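Long-range contact in O-methyltransferase, SAM-dependent (Legionella pneumophila subsp. pneumophila, PDB 3R3H), which probably transfers a methyl group from S-adenosylmethionine to an oxygen atom of an acceptor substrate: residues A[145-153]-A[186-197]. Sequence-based numbering, arbitrary orientation.
Sequences DKTNYLNYY and QTREIKKLNQVI
Leu150 enters helix 186-197 as a knob, lodged among Glu189, Lys192, Leu193 and Val196. Its CD2 methyl lies 3.5 Å from CA of Leu193, against the helix backbone, while CD1 meets CG2 of Val196 tip to tip at 3.7 Å. A forked, wholly apolar side chain suits the place, since each methyl can fill a different part of the hole. Leu193 answers from the other helix. Its CG stands anti to the backbone N (chi1 179°), and the two branches divide between neighbours: CD1 packs 3.5 Å from CB of Tyr153, and CD2 lies 3.9 Å from CD2 of Tyr149. The two helices run in roughly the same direction, 36° apart, with axes 9.7 Å apart at closest approach. They are neighbouring helices of the Rossmann-like methyltransferase fold; helix 149-159 follows strand 137-143, and helix 185-198 precedes strand 203-208 at the edge of the sheet. Further along, Ile197 lays CG1 over one face of the Tyr153 ring, 4.1 Å from its centroid, a CH-pi contact in which the aromatic offers a broad apolar surface while its hydroxyl hydrogen-bonds to Asp200. At the opposite end CB and CG of Glu189 lie along the Lys146-Thr147 turn, CG 3.5 Å from CA of Thr147; the bend at chi2 (-69°) then carries the carboxylate toward the first turn of helix 149-153, OE2 nearest Leu150 N, where the N-terminal dipole would probably favour the negative charge. Ile190 CD1 packs against both the Lys146 methylenes and the Tyr149 ring, 3.7 Å from Tyr149 CD2, where Lys146 CD already lies over one face of that ring. Lys146 combines this aliphatic stem with an amine that hydrogen-bonds to Tyr149 OH and Asn170 and forms a salt bridge with Asp143.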
ATOM      1  N   ASP A 145       4.562   7.522 -20.716  1.00 37.51           N
ATOM      2  CA  ASP A 145       5.865   7.215 -21.309  1.00 38.16           C
ATOM      3  C   ASP A 145       7.019   7.574 -20.372  1.00 38.69           C
ATOM      4  O   ASP A 145       7.134   8.713 -19.882  1.00 36.78           O
ATOM      5  CB  ASP A 145       6.030   7.908 -22.664  1.00 37.32           C
ATOM      6  CG  ASP A 145       5.805   9.401 -22.595  1.00 38.36           C
ATOM      7  OD1 ASP A 145       6.474  10.117 -23.371  1.00 38.80           O
ATOM      8  OD2 ASP A 145       4.958   9.860 -21.790  1.00 37.91           O
ATOM      9  N   LYS A 146       7.863   6.571 -20.139  1.00 40.00           N
ATOM     10  CA  LYS A 146       9.005   6.648 -19.228  1.00 41.00           C
ATOM     11  C   LYS A 146      10.017   7.769 -19.442  1.00 42.23           C
ATOM     12  O   LYS A 146      10.613   8.251 -18.475  1.00 42.63           O
ATOM     13  CB  LYS A 146       9.741   5.306 -19.225  1.00 40.97           C
ATOM     14  CG  LYS A 146       8.812   4.084 -19.250  1.00 41.56           C
ATOM     15  CD  LYS A 146       7.774   4.127 -18.133  1.00 40.59           C
ATOM     16  CE  LYS A 146       6.580   3.249 -18.467  1.00 39.99           C
ATOM     17  NZ  LYS A 146       5.460   3.405 -17.496  1.00 40.32           N
ATOM     18  N   THR A 147      10.204   8.193 -20.689  1.00 43.04           N
ATOM     19  CA  THR A 147      11.175   9.237 -20.978  1.00 42.84           C
ATOM     20  C   THR A 147      10.734  10.653 -20.649  1.00 43.99           C
ATOM     21  O   THR A 147      11.356  11.613 -21.096  1.00 44.71           O
ATOM     22  CB  THR A 147      11.609   9.202 -22.444  1.00 44.89           C
ATOM     23  OG1 THR A 147      10.469   9.429 -23.287  1.00 47.55           O
ATOM     24  CG2 THR A 147      12.236   7.849 -22.773  1.00 43.08           C
ATOM     25  N   ASN A 148       9.659  10.798 -19.883  1.00 44.50           N
ATOM     26  CA  ASN A 148       9.197  12.131 -19.485  1.00 45.30           C
ATOM     27  C   ASN A 148       8.835  12.044 -18.021  1.00 43.01           C
ATOM     28  O   ASN A 148       8.297  12.981 -17.434  1.00 43.77           O
ATOM     29  CB  ASN A 148       7.977  12.580 -20.294  1.00 45.28           C
ATOM     30  CG  ASN A 148       8.350  13.134 -21.652  1.00 45.81           C
ATOM     31  OD1 ASN A 148       8.052  12.528 -22.677  1.00 46.21           O
ATOM     32  ND2 ASN A 148       9.015  14.291 -21.666  1.00 45.26           N
ATOM     33  N   TYR A 149       9.150  10.891 -17.447  1.00 43.13           N
ATOM     34  CA  TYR A 149       8.892  10.605 -16.047  1.00 44.57           C
ATOM     35  C   TYR A 149       9.400  11.689 -15.092  1.00 44.10           C
ATOM     36  O   TYR A 149       8.841  11.875 -14.017  1.00 43.67           O
ATOM     37  CB  TYR A 149       9.493   9.233 -15.706  1.00 43.25           C
ATOM     38  CG  TYR A 149       8.459   8.128 -15.541  1.00 44.05           C
ATOM     39  CD1 TYR A 149       7.293   8.092 -16.320  1.00 42.98           C
ATOM     40  CD2 TYR A 149       8.644   7.122 -14.589  1.00 44.63           C
ATOM     41  CE1 TYR A 149       6.340   7.077 -16.145  1.00 42.63           C
ATOM     42  CE2 TYR A 149       7.700   6.105 -14.403  1.00 43.82           C
ATOM     43  CZ  TYR A 149       6.556   6.088 -15.180  1.00 43.02           C
ATOM     44  OH  TYR A 149       5.657   5.072 -14.979  1.00 41.40           O
ATOM     45  N   LEU A 150      10.450  12.407 -15.482  1.00 46.13           N
ATOM     46  CA  LEU A 150      10.988  13.473 -14.640  1.00 48.08           C
ATOM     47  C   LEU A 150      10.063  14.687 -14.710  1.00 48.45           C
ATOM     48  O   LEU A 150       9.796  15.370 -13.707  1.00 48.82           O
ATOM     49  CB  LEU A 150      12.391  13.863 -15.105  1.00 50.64           C
ATOM     50  CG  LEU A 150      13.513  13.648 -14.074  1.00 52.48           C
ATOM     51  CD1 LEU A 150      13.246  14.487 -12.815  1.00 52.16           C
ATOM     52  CD2 LEU A 150      13.603  12.161 -13.721  1.00 52.93           C
ATOM     53  N   ASN A 151       9.571  14.951 -15.911  1.00 47.70           N
ATOM     54  CA  ASN A 151       8.666  16.060 -16.126  1.00 46.27           C
ATOM     55  C   ASN A 151       7.346  15.780 -15.431  1.00 44.52           C
ATOM     56  O   ASN A 151       6.763  16.671 -14.798  1.00 43.72           O
ATOM     57  CB  ASN A 151       8.452  16.229 -17.618  1.00 48.49           C
ATOM     58  CG  ASN A 151       9.727  16.585 -18.330  1.00 50.59           C
ATOM     59  OD1 ASN A 151      10.230  17.700 -18.197  1.00 51.70           O
ATOM     60  ND2 ASN A 151      10.279  15.632 -19.072  1.00 52.35           N
ATOM     61  N   TYR A 152       6.891  14.533 -15.544  1.00 41.93           N
ATOM     62  CA  TYR A 152       5.630  14.126 -14.945  1.00 38.93           C
ATOM     63  C   TYR A 152       5.678  14.239 -13.424  1.00 38.36           C
ATOM     64  O   TYR A 152       4.725  14.715 -12.803  1.00 37.53           O
ATOM     65  CB  TYR A 152       5.268  12.693 -15.383  1.00 33.01           C
ATOM     66  CG  TYR A 152       4.975  12.548 -16.868  1.00 29.82           C
ATOM     67  CD1 TYR A 152       4.424  13.610 -17.602  1.00 27.05           C
ATOM     68  CD2 TYR A 152       5.268  11.357 -17.545  1.00 27.63           C
ATOM     69  CE1 TYR A 152       4.188  13.490 -18.975  1.00 25.64           C
ATOM     70  CE2 TYR A 152       5.029  11.224 -18.910  1.00 25.59           C
ATOM     71  CZ  TYR A 152       4.498  12.293 -19.616  1.00 26.21           C
ATOM     72  OH  TYR A 152       4.317  12.183 -20.968  1.00 25.64           O
ATOM     73  N   TYR A 153       6.791  13.813 -12.829  1.00 40.09           N
ATOM     74  CA  TYR A 153       6.960  13.870 -11.376  1.00 40.95           C
ATOM     75  C   TYR A 153       6.843  15.302 -10.876  1.00 39.50           C
ATOM     76  O   TYR A 153       6.107  15.593  -9.937  1.00 39.33           O
ATOM     77  CB  TYR A 153       8.327  13.301 -10.981  1.00 43.83           C
ATOM     78  CG  TYR A 153       8.622  13.362  -9.497  1.00 49.14           C
ATOM     79  CD1 TYR A 153       7.747  12.799  -8.568  1.00 50.79           C
ATOM     80  CD2 TYR A 153       9.804  13.934  -9.026  1.00 50.62           C
ATOM     81  CE1 TYR A 153       8.047  12.796  -7.199  1.00 53.46           C
ATOM     82  CE2 TYR A 153      10.119  13.936  -7.666  1.00 52.56           C
ATOM     83  CZ  TYR A 153       9.238  13.361  -6.756  1.00 53.61           C
ATOM     84  OH  TYR A 153       9.555  13.315  -5.421  1.00 53.98           O
ATOM     85  N   GLN A 186      14.595   4.642 -21.738  1.00 47.66           N
ATOM     86  CA  GLN A 186      13.461   4.431 -20.841  1.00 48.86           C
ATOM     87  C   GLN A 186      13.926   3.983 -19.476  1.00 48.28           C
ATOM     88  O   GLN A 186      13.444   4.474 -18.454  1.00 47.95           O
ATOM     89  CB  GLN A 186      12.512   3.390 -21.413  1.00 50.04           C
ATOM     90  CG  GLN A 186      11.913   3.822 -22.704  1.00 54.86           C
ATOM     91  CD  GLN A 186      11.865   2.689 -23.691  1.00 59.13           C
ATOM     92  OE1 GLN A 186      11.131   1.717 -23.492  1.00 60.93           O
ATOM     93  NE2 GLN A 186      12.665   2.788 -24.762  1.00 61.33           N
ATOM     94  N   THR A 187      14.856   3.035 -19.460  1.00 47.81           N
ATOM     95  CA  THR A 187      15.396   2.552 -18.199  1.00 46.37           C
ATOM     96  C   THR A 187      16.417   3.579 -17.700  1.00 44.46           C
ATOM     97  O   THR A 187      16.851   3.542 -16.560  1.00 45.05           O
ATOM     98  CB  THR A 187      16.044   1.150 -18.366  1.00 46.69           C
ATOM     99  OG1 THR A 187      17.434   1.216 -18.038  1.00 48.13           O
ATOM    100  CG2 THR A 187      15.876   0.650 -19.795  1.00 44.83           C
ATOM    101  N   ARG A 188      16.780   4.507 -18.575  1.00 43.33           N
ATOM    102  CA  ARG A 188      17.728   5.554 -18.240  1.00 42.79           C
ATOM    103  C   ARG A 188      16.995   6.640 -17.465  1.00 42.88           C
ATOM    104  O   ARG A 188      17.554   7.277 -16.577  1.00 43.49           O
ATOM    105  CB  ARG A 188      18.329   6.131 -19.520  1.00 43.80           C
ATOM    106  CG  ARG A 188      19.185   7.346 -19.296  1.00 47.12           C
ATOM    107  CD  ARG A 188      19.372   8.093 -20.599  1.00 51.72           C
ATOM    108  NE  ARG A 188      20.080   9.354 -20.408  1.00 55.24           N
ATOM    109  CZ  ARG A 188      21.368   9.454 -20.103  1.00 56.55           C
ATOM    110  NH1 ARG A 188      22.099   8.359 -19.955  1.00 55.84           N
ATOM    111  NH2 ARG A 188      21.923  10.654 -19.959  1.00 57.74           N
ATOM    112  N   GLU A 189      15.729   6.846 -17.816  1.00 42.64           N
ATOM    113  CA  GLU A 189      14.883   7.848 -17.169  1.00 41.37           C
ATOM    114  C   GLU A 189      14.338   7.364 -15.841  1.00 41.07           C
ATOM    115  O   GLU A 189      14.184   8.136 -14.895  1.00 40.67           O
ATOM    116  CB  GLU A 189      13.719   8.196 -18.071  1.00 41.56           C
ATOM    117  CG  GLU A 189      14.007   9.343 -18.982  1.00 44.40           C
ATOM    118  CD  GLU A 189      14.128  10.650 -18.223  1.00 46.30           C
ATOM    119  OE1 GLU A 189      15.192  11.313 -18.358  1.00 48.48           O
ATOM    120  OE2 GLU A 189      13.163  11.009 -17.500  1.00 42.70           O
ATOM    121  N   ILE A 190      14.026   6.080 -15.773  1.00 41.15           N
ATOM    122  CA  ILE A 190      13.515   5.525 -14.531  1.00 42.25           C
ATOM    123  C   ILE A 190      14.635   5.690 -13.501  1.00 43.37           C
ATOM    124  O   ILE A 190      14.425   6.300 -12.453  1.00 45.23           O
ATOM    125  CB  ILE A 190      13.163   4.005 -14.668  1.00 42.26           C
ATOM    126  CG1 ILE A 190      12.223   3.760 -15.872  1.00 41.36           C
ATOM    127  CG2 ILE A 190      12.571   3.494 -13.352  1.00 40.80           C
ATOM    128  CD1 ILE A 190      10.884   4.429 -15.802  1.00 38.21           C
ATOM    129  N   LYS A 191      15.822   5.162 -13.820  1.00 44.31           N
ATOM    130  CA  LYS A 191      16.988   5.235 -12.937  1.00 43.74           C
ATOM    131  C   LYS A 191      17.251   6.663 -12.490  1.00 42.58           C
ATOM    132  O   LYS A 191      17.625   6.900 -11.341  1.00 44.09           O
ATOM    133  CB  LYS A 191      18.226   4.676 -13.643  1.00 44.69           C
ATOM    134  CG  LYS A 191      18.183   3.183 -13.879  1.00 47.91           C
ATOM    135  CD  LYS A 191      19.347   2.703 -14.734  1.00 52.91           C
ATOM    136  CE  LYS A 191      20.688   2.869 -14.023  1.00 56.43           C
ATOM    137  NZ  LYS A 191      21.837   2.343 -14.824  1.00 58.35           N
ATOM    138  N   LYS A 192      17.054   7.611 -13.400  1.00 42.49           N
ATOM    139  CA  LYS A 192      17.265   9.014 -13.080  1.00 42.85           C
ATOM    140  C   LYS A 192      16.225   9.491 -12.081  1.00 42.37           C
ATOM    141  O   LYS A 192      16.567  10.159 -11.111  1.00 41.49           O
ATOM    142  CB  LYS A 192      17.178   9.903 -14.330  1.00 44.06           C
ATOM    143  CG  LYS A 192      18.390   9.886 -15.238  1.00 46.68           C
ATOM    144  CD  LYS A 192      18.301  10.994 -16.297  1.00 49.88           C
ATOM    145  CE  LYS A 192      19.471  10.941 -17.302  1.00 51.24           C
ATOM    146  NZ  LYS A 192      19.338  11.905 -18.437  1.00 52.15           N
ATOM    147  N   LEU A 193      14.956   9.154 -12.324  1.00 42.75           N
ATOM    148  CA  LEU A 193      13.864   9.573 -11.442  1.00 41.85           C
ATOM    149  C   LEU A 193      13.971   8.973 -10.048  1.00 40.42           C
ATOM    150  O   LEU A 193      13.658   9.643  -9.054  1.00 39.40           O
ATOM    151  CB  LEU A 193      12.504   9.195 -12.029  1.00 41.72           C
ATOM    152  CG  LEU A 193      11.354   9.606 -11.086  1.00 42.70           C
ATOM    153  CD1 LEU A 193      11.110  11.114 -11.165  1.00 42.34           C
ATOM    154  CD2 LEU A 193      10.100   8.848 -11.444  1.00 41.69           C
ATOM    155  N   ASN A 194      14.390   7.710  -9.980  1.00 40.21           N
ATOM    156  CA  ASN A 194      14.555   7.032  -8.702  1.00 40.74           C
ATOM    157  C   ASN A 194      15.602   7.757  -7.854  1.00 42.52           C
ATOM    158  O   ASN A 194      15.516   7.767  -6.624  1.00 42.96           O
ATOM    159  CB  ASN A 194      14.958   5.575  -8.924  1.00 40.28           C
ATOM    160  CG  ASN A 194      13.802   4.735  -9.425  1.00 39.48           C
ATOM    161  OD1 ASN A 194      12.662   5.203  -9.472  1.00 37.89           O
ATOM    162  ND2 ASN A 194      14.083   3.489  -9.793  1.00 38.16           N
ATOM    163  N   GLN A 195      16.572   8.376  -8.525  1.00 43.53           N
ATOM    164  CA  GLN A 195      17.618   9.128  -7.852  1.00 44.81           C
ATOM    165  C   GLN A 195      17.076  10.481  -7.378  1.00 45.72           C
ATOM    166  O   GLN A 195      17.366  10.921  -6.270  1.00 45.72           O
ATOM    167  CB  GLN A 195      18.792   9.341  -8.805  1.00 46.55           C
ATOM    168  CG  GLN A 195      20.136   9.016  -8.194  1.00 49.17           C
ATOM    169  CD  GLN A 195      20.185   7.604  -7.650  1.00 50.40           C
ATOM    170  OE1 GLN A 195      19.892   6.635  -8.363  1.00 51.72           O
ATOM    171  NE2 GLN A 195      20.560   7.475  -6.379  1.00 52.10           N
ATOM    172  N   VAL A 196      16.284  11.139  -8.217  1.00 45.79           N
ATOM    173  CA  VAL A 196      15.712  12.431  -7.854  1.00 46.26           C
ATOM    174  C   VAL A 196      14.867  12.300  -6.603  1.00 47.29           C
ATOM    175  O   VAL A 196      14.922  13.156  -5.718  1.00 48.11           O
ATOM    176  CB  VAL A 196      14.804  13.001  -8.962  1.00 45.64           C
ATOM    177  CG1 VAL A 196      14.205  14.322  -8.505  1.00 43.55           C
ATOM    178  CG2 VAL A 196      15.591  13.189 -10.244  1.00 45.78           C
ATOM    179  N   ILE A 197      14.082  11.226  -6.544  1.00 48.33           N
ATOM    180  CA  ILE A 197      13.197  10.981  -5.416  1.00 49.22           C
ATOM    181  C   ILE A 197      13.978  10.639  -4.157  1.00 49.57           C
ATOM    182  O   ILE A 197      13.682  11.141  -3.064  1.00 49.82           O
ATOM    183  CB  ILE A 197      12.215   9.837  -5.726  1.00 49.90           C
ATOM    184  CG1 ILE A 197      11.269  10.261  -6.848  1.00 50.29           C
ATOM    185  CG2 ILE A 197      11.416   9.477  -4.477  1.00 50.08           C
ATOM    186  CD1 ILE A 197      10.320   9.159  -7.298  1.00 50.93           C
TER